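Long-range contacts in paenibacillus xanthan lyase (PDB 6F2P), which probably cleaves xanthan by beta-elimination at the terminal mannose-glucuronic acid linkage of its side chains, as a calcium-binding polysaccharide lyase of family 8: residues K14-G19 and S339-I344; L82-Y87 and A139-E144. One frame throughout, in Å; residues are numbered along the deposited sequence.

Contact 1. Residues K14-G19 and S339-I344; sequences KAMLNG and SIDLII
G19 lies against I340 and D341 where the C-terminal end of helix 4-18 meets the first turn of helix 340-351, two helices of what is, as in other family 8 lyases, probably the (alpha/alpha) toroid. The short helical segments run almost perpendicular, 86° apart, their axes coming within 8.1 Å. The close side is built round G19: its CA packs on I340 CG2 at 4.0 Å, while the CD1 end of I344 reaches the G19 carbonyl. The positive phi of 95° at G19 is one that glycine accommodates easily. Beside it the D341 carboxylate lies along the last helical turn, its CG 3.4 Å from A15 O; chi1 of -155° sets CG anti to the backbone N, which lays the carboxylate beside A15 O and M16 CA. No hydrogen bond crosses directly, and the charge of D341 is met by R305. The looser side is bridged by water. One molecule accepts from D341 N at 2.8 Å and donates to M16 O; another accepts from I340 N but reaches L17 O only weakly. A third ties M16 O to the N-cap residue, lying 2.7 Å from M16 O and 2.8 Å from S339 OG.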
# COMPACT_ATOMS: atom_id res chain seq x y z
N LYS A 14 27.86 31.49 0.68
CA LYS A 14 28.89 31.62 1.70
C LYS A 14 28.23 31.85 3.05
O LYS A 14 28.59 31.21 4.04
CB LYS A 14 29.86 32.74 1.37
CG LYS A 14 30.88 33.01 2.46
CD LYS A 14 31.99 33.93 1.98
CE LYS A 14 32.76 34.50 3.16
NZ LYS A 14 33.98 35.21 2.70
N ALA A 15 27.24 32.73 3.08
CA ALA A 15 26.46 32.96 4.30
C ALA A 15 25.75 31.69 4.81
O ALA A 15 25.54 31.54 6.02
CB ALA A 15 25.48 34.08 4.08
N MET A 16 25.38 30.77 3.92
CA MET A 16 24.84 29.49 4.38
C MET A 16 25.94 28.67 5.04
O MET A 16 25.72 27.99 6.05
CB MET A 16 24.23 28.69 3.23
CG MET A 16 23.11 29.38 2.49
SD MET A 16 22.69 28.49 0.97
CE MET A 16 21.75 27.11 1.62
N LEU A 17 27.13 28.72 4.46
CA LEU A 17 28.27 28.01 5.00
C LEU A 17 28.73 28.55 6.36
O LEU A 17 28.96 27.78 7.29
CB LEU A 17 29.43 28.05 4.01
CG LEU A 17 29.19 27.39 2.65
CD1 LEU A 17 30.44 27.54 1.80
CD2 LEU A 17 28.86 25.92 2.84
N ASN A 18 28.85 29.87 6.49
CA ASN A 18 29.47 30.41 7.71
C ASN A 18 28.57 31.24 8.62
O ASN A 18 29.02 31.71 9.66
CB ASN A 18 30.76 31.18 7.38
CG ASN A 18 30.51 32.48 6.66
OD1 ASN A 18 29.37 32.92 6.51
ND2 ASN A 18 31.58 33.12 6.21
N GLY A 19 27.31 31.43 8.23
CA GLY A 19 26.36 32.12 9.08
C GLY A 19 26.20 33.61 8.82
O GLY A 19 25.35 34.26 9.43
N SER A 339 24.56 24.24 11.35
CA SER A 339 25.45 25.37 11.12
C SER A 339 24.91 26.61 11.81
O SER A 339 23.76 26.63 12.27
CB SER A 339 25.58 25.64 9.63
OG SER A 339 24.35 26.13 9.11
N ILE A 340 25.75 27.64 11.88
CA ILE A 340 25.36 28.88 12.53
C ILE A 340 24.14 29.46 11.84
O ILE A 340 23.19 29.87 12.50
CB ILE A 340 26.52 29.90 12.54
CG1 ILE A 340 27.63 29.40 13.47
CG2 ILE A 340 26.02 31.27 13.00
CD1 ILE A 340 28.91 30.18 13.37
N ASP A 341 24.17 29.46 10.51
CA ASP A 341 23.07 29.96 9.70
C ASP A 341 21.73 29.38 10.16
O ASP A 341 20.76 30.12 10.36
CB ASP A 341 23.30 29.58 8.25
CG ASP A 341 22.59 30.51 7.30
OD1 ASP A 341 22.42 31.69 7.66
OD2 ASP A 341 22.21 30.06 6.20
N LEU A 342 21.70 28.07 10.33
CA LEU A 342 20.49 27.40 10.78
C LEU A 342 20.18 27.68 12.24
O LEU A 342 19.01 27.74 12.62
CB LEU A 342 20.57 25.90 10.52
CG LEU A 342 20.44 25.58 9.03
CD1 LEU A 342 20.93 24.18 8.74
CD2 LEU A 342 18.99 25.76 8.61
N ILE A 343 21.21 27.85 13.07
CA ILE A 343 21.01 28.21 14.46
C ILE A 343 20.27 29.53 14.52
O ILE A 343 19.32 29.71 15.29
CB ILE A 343 22.34 28.37 15.19
CG1 ILE A 343 23.06 27.03 15.27
CG2 ILE A 343 22.11 28.95 16.58
CD1 ILE A 343 24.36 27.09 16.00
N ILE A 344 20.71 30.46 13.68
CA ILE A 344 20.09 31.77 13.60
C ILE A 344 18.64 31.63 13.18
O ILE A 344 17.74 32.16 13.84
CB ILE A 344 20.85 32.66 12.63
CG1 ILE A 344 22.27 32.90 13.15
CG2 ILE A 344 20.12 33.97 12.44
CD1 ILE A 344 23.19 33.52 12.13
O HOH W 1 26.35 28.61 9.04
O HOH W 2 23.68 26.29 6.40
O HOH W 3 28.54 27.08 10.66

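Contact 2. Residues L82-Y87 and A139-E144; sequences LAYTTY and ALMYTE
Y84 meets M141 in a Met-aromatic contact: M141 SD sits 3.5 Å from CD2 of the Y84 ring, approaching obliquely, 54° off the ring normal. Two successive bends in the M141 chain, chi2 -69° and chi3 -59°, fold the thioether back to this place. E144 comes to the edge of the same ring with CG near its plane, and its carboxylate, turned at about a right angle to the ring, has CD 3.5 Å from Y84 OH. Just before M141, L140 splays its branches, CD1 3.7 Å from L82 N and CD2 against T85 OG1 at 3.6 Å, while the T85 methyl rests near L140 O. In the next shell, T85 OG1 is hydrogen-bonded to A81 O, and L82 O takes T85 N and T86 OG1 from opposite faces of its carbonyl plane; K98 NZ forms a salt bridge with E144 OE1. With an alanine at Y84, the M141 sulfur would probably lose its aromatic partner and a gap would be left between M141 and helix 95-111. That helix packs L97, K98 and I101 on Y84, helix 4-18 brings L17 to L140, and helix 28-46 sets I37 against L82 and T86.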
# COMPACT_ATOMS: atom_id res chain seq x y z
N LEU A 82 36.69 27.36 7.09
CA LEU A 82 35.50 27.75 7.82
C LEU A 82 35.86 28.64 9.01
O LEU A 82 35.29 29.72 9.18
CB LEU A 82 34.71 26.53 8.30
CG LEU A 82 33.35 26.79 8.96
CD1 LEU A 82 32.41 27.58 8.05
CD2 LEU A 82 32.68 25.50 9.40
N ALA A 83 36.79 28.19 9.84
CA ALA A 83 37.21 28.99 10.99
C ALA A 83 37.84 30.29 10.50
O ALA A 83 37.63 31.35 11.09
CB ALA A 83 38.19 28.22 11.87
N TYR A 84 38.60 30.19 9.42
CA TYR A 84 39.23 31.37 8.84
C TYR A 84 38.23 32.48 8.57
O TYR A 84 38.55 33.66 8.73
CB TYR A 84 39.98 31.02 7.56
CG TYR A 84 40.56 32.24 6.90
CD1 TYR A 84 41.67 32.87 7.44
CD2 TYR A 84 39.99 32.77 5.74
CE1 TYR A 84 42.21 34.00 6.85
CE2 TYR A 84 40.52 33.90 5.15
CZ TYR A 84 41.63 34.51 5.70
OH TYR A 84 42.17 35.63 5.12
N THR A 85 37.02 32.10 8.16
CA THR A 85 36.02 33.07 7.73
C THR A 85 34.86 33.23 8.70
O THR A 85 33.90 33.94 8.41
CB THR A 85 35.42 32.69 6.37
OG1 THR A 85 34.82 31.40 6.46
CG2 THR A 85 36.50 32.64 5.31
N THR A 86 34.93 32.56 9.84
CA THR A 86 33.83 32.58 10.80
C THR A 86 33.92 33.78 11.74
O THR A 86 34.87 33.92 12.51
CB THR A 86 33.74 31.26 11.61
OG1 THR A 86 33.39 30.18 10.74
CG2 THR A 86 32.69 31.37 12.71
N TYR A 87 32.91 34.64 11.65
CA TYR A 87 32.78 35.75 12.56
C TYR A 87 32.76 35.25 13.99
O TYR A 87 31.91 34.44 14.35
CB TYR A 87 31.48 36.50 12.28
CG TYR A 87 31.25 37.64 13.22
CD1 TYR A 87 31.99 38.81 13.12
CD2 TYR A 87 30.30 37.56 14.23
CE1 TYR A 87 31.79 39.86 13.98
CE2 TYR A 87 30.09 38.61 15.11
CZ TYR A 87 30.84 39.76 14.97
OH TYR A 87 30.64 40.81 15.83
N ALA A 139 34.25 28.92 -2.09
CA ALA A 139 33.20 29.88 -1.75
C ALA A 139 33.66 30.78 -0.61
O ALA A 139 33.53 32.00 -0.67
CB ALA A 139 31.90 29.17 -1.41
N LEU A 140 34.22 30.16 0.43
CA LEU A 140 34.68 30.90 1.60
C LEU A 140 35.89 31.78 1.29
O LEU A 140 36.00 32.90 1.78
CB LEU A 140 35.03 29.93 2.72
CG LEU A 140 33.90 29.05 3.24
CD1 LEU A 140 34.43 28.04 4.24
CD2 LEU A 140 32.79 29.89 3.87
N MET A 141 36.80 31.26 0.47
CA MET A 141 38.12 31.86 0.31
C MET A 141 38.24 32.73 -0.94
O MET A 141 39.31 33.26 -1.25
CB MET A 141 39.17 30.75 0.26
CG MET A 141 39.22 29.86 1.49
SD MET A 141 39.83 30.72 2.95
CE MET A 141 41.45 31.22 2.35
N TYR A 142 37.12 32.87 -1.65
CA TYR A 142 37.06 33.53 -2.95
C TYR A 142 37.84 34.84 -3.07
O TYR A 142 38.69 35.00 -3.95
CB TYR A 142 35.59 33.78 -3.31
CG TYR A 142 35.34 33.95 -4.78
CD1 TYR A 142 35.22 32.85 -5.62
CD2 TYR A 142 35.21 35.21 -5.34
CE1 TYR A 142 34.98 33.00 -6.97
CE2 TYR A 142 34.97 35.38 -6.70
CZ TYR A 142 34.86 34.26 -7.51
OH TYR A 142 34.62 34.42 -8.86
N THR A 143 37.56 35.78 -2.17
CA THR A 143 38.18 37.09 -2.19
C THR A 143 39.69 37.06 -1.88
O THR A 143 40.40 38.04 -2.11
CB THR A 143 37.50 38.02 -1.18
OG1 THR A 143 37.60 37.45 0.12
CG2 THR A 143 36.05 38.19 -1.53
N GLU A 144 40.16 35.93 -1.37
CA GLU A 144 41.57 35.78 -1.02
C GLU A 144 42.32 35.04 -2.11
O GLU A 144 43.51 34.76 -1.96
CB GLU A 144 41.71 35.03 0.30
CG GLU A 144 40.92 35.66 1.44
CD GLU A 144 41.55 36.94 1.94
OE1 GLU A 144 42.75 37.18 1.65
OE2 GLU A 144 40.84 37.71 2.63

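The two contacts lie in the N-terminal alpha-helical region, their centres 13 Å apart and about 40 and 49 Å from the centre of the elongated chain. Along the sequence the order is 14-19, 82-87, 139-144, 339-344, which nests contact 2 inside the loop closed by contact 1. Helix 4-18 connects them physically: K14 NZ comes 3.2 Å from L140 O, a probable hydrogen bond, and L17 O packs 3.5 Å from L82 CD1. One helix near the start of the chain thus touches the ends of helices 68-85 and 123-141 as well as the start of helix 340-351, bringing early and late parts of the helical region together.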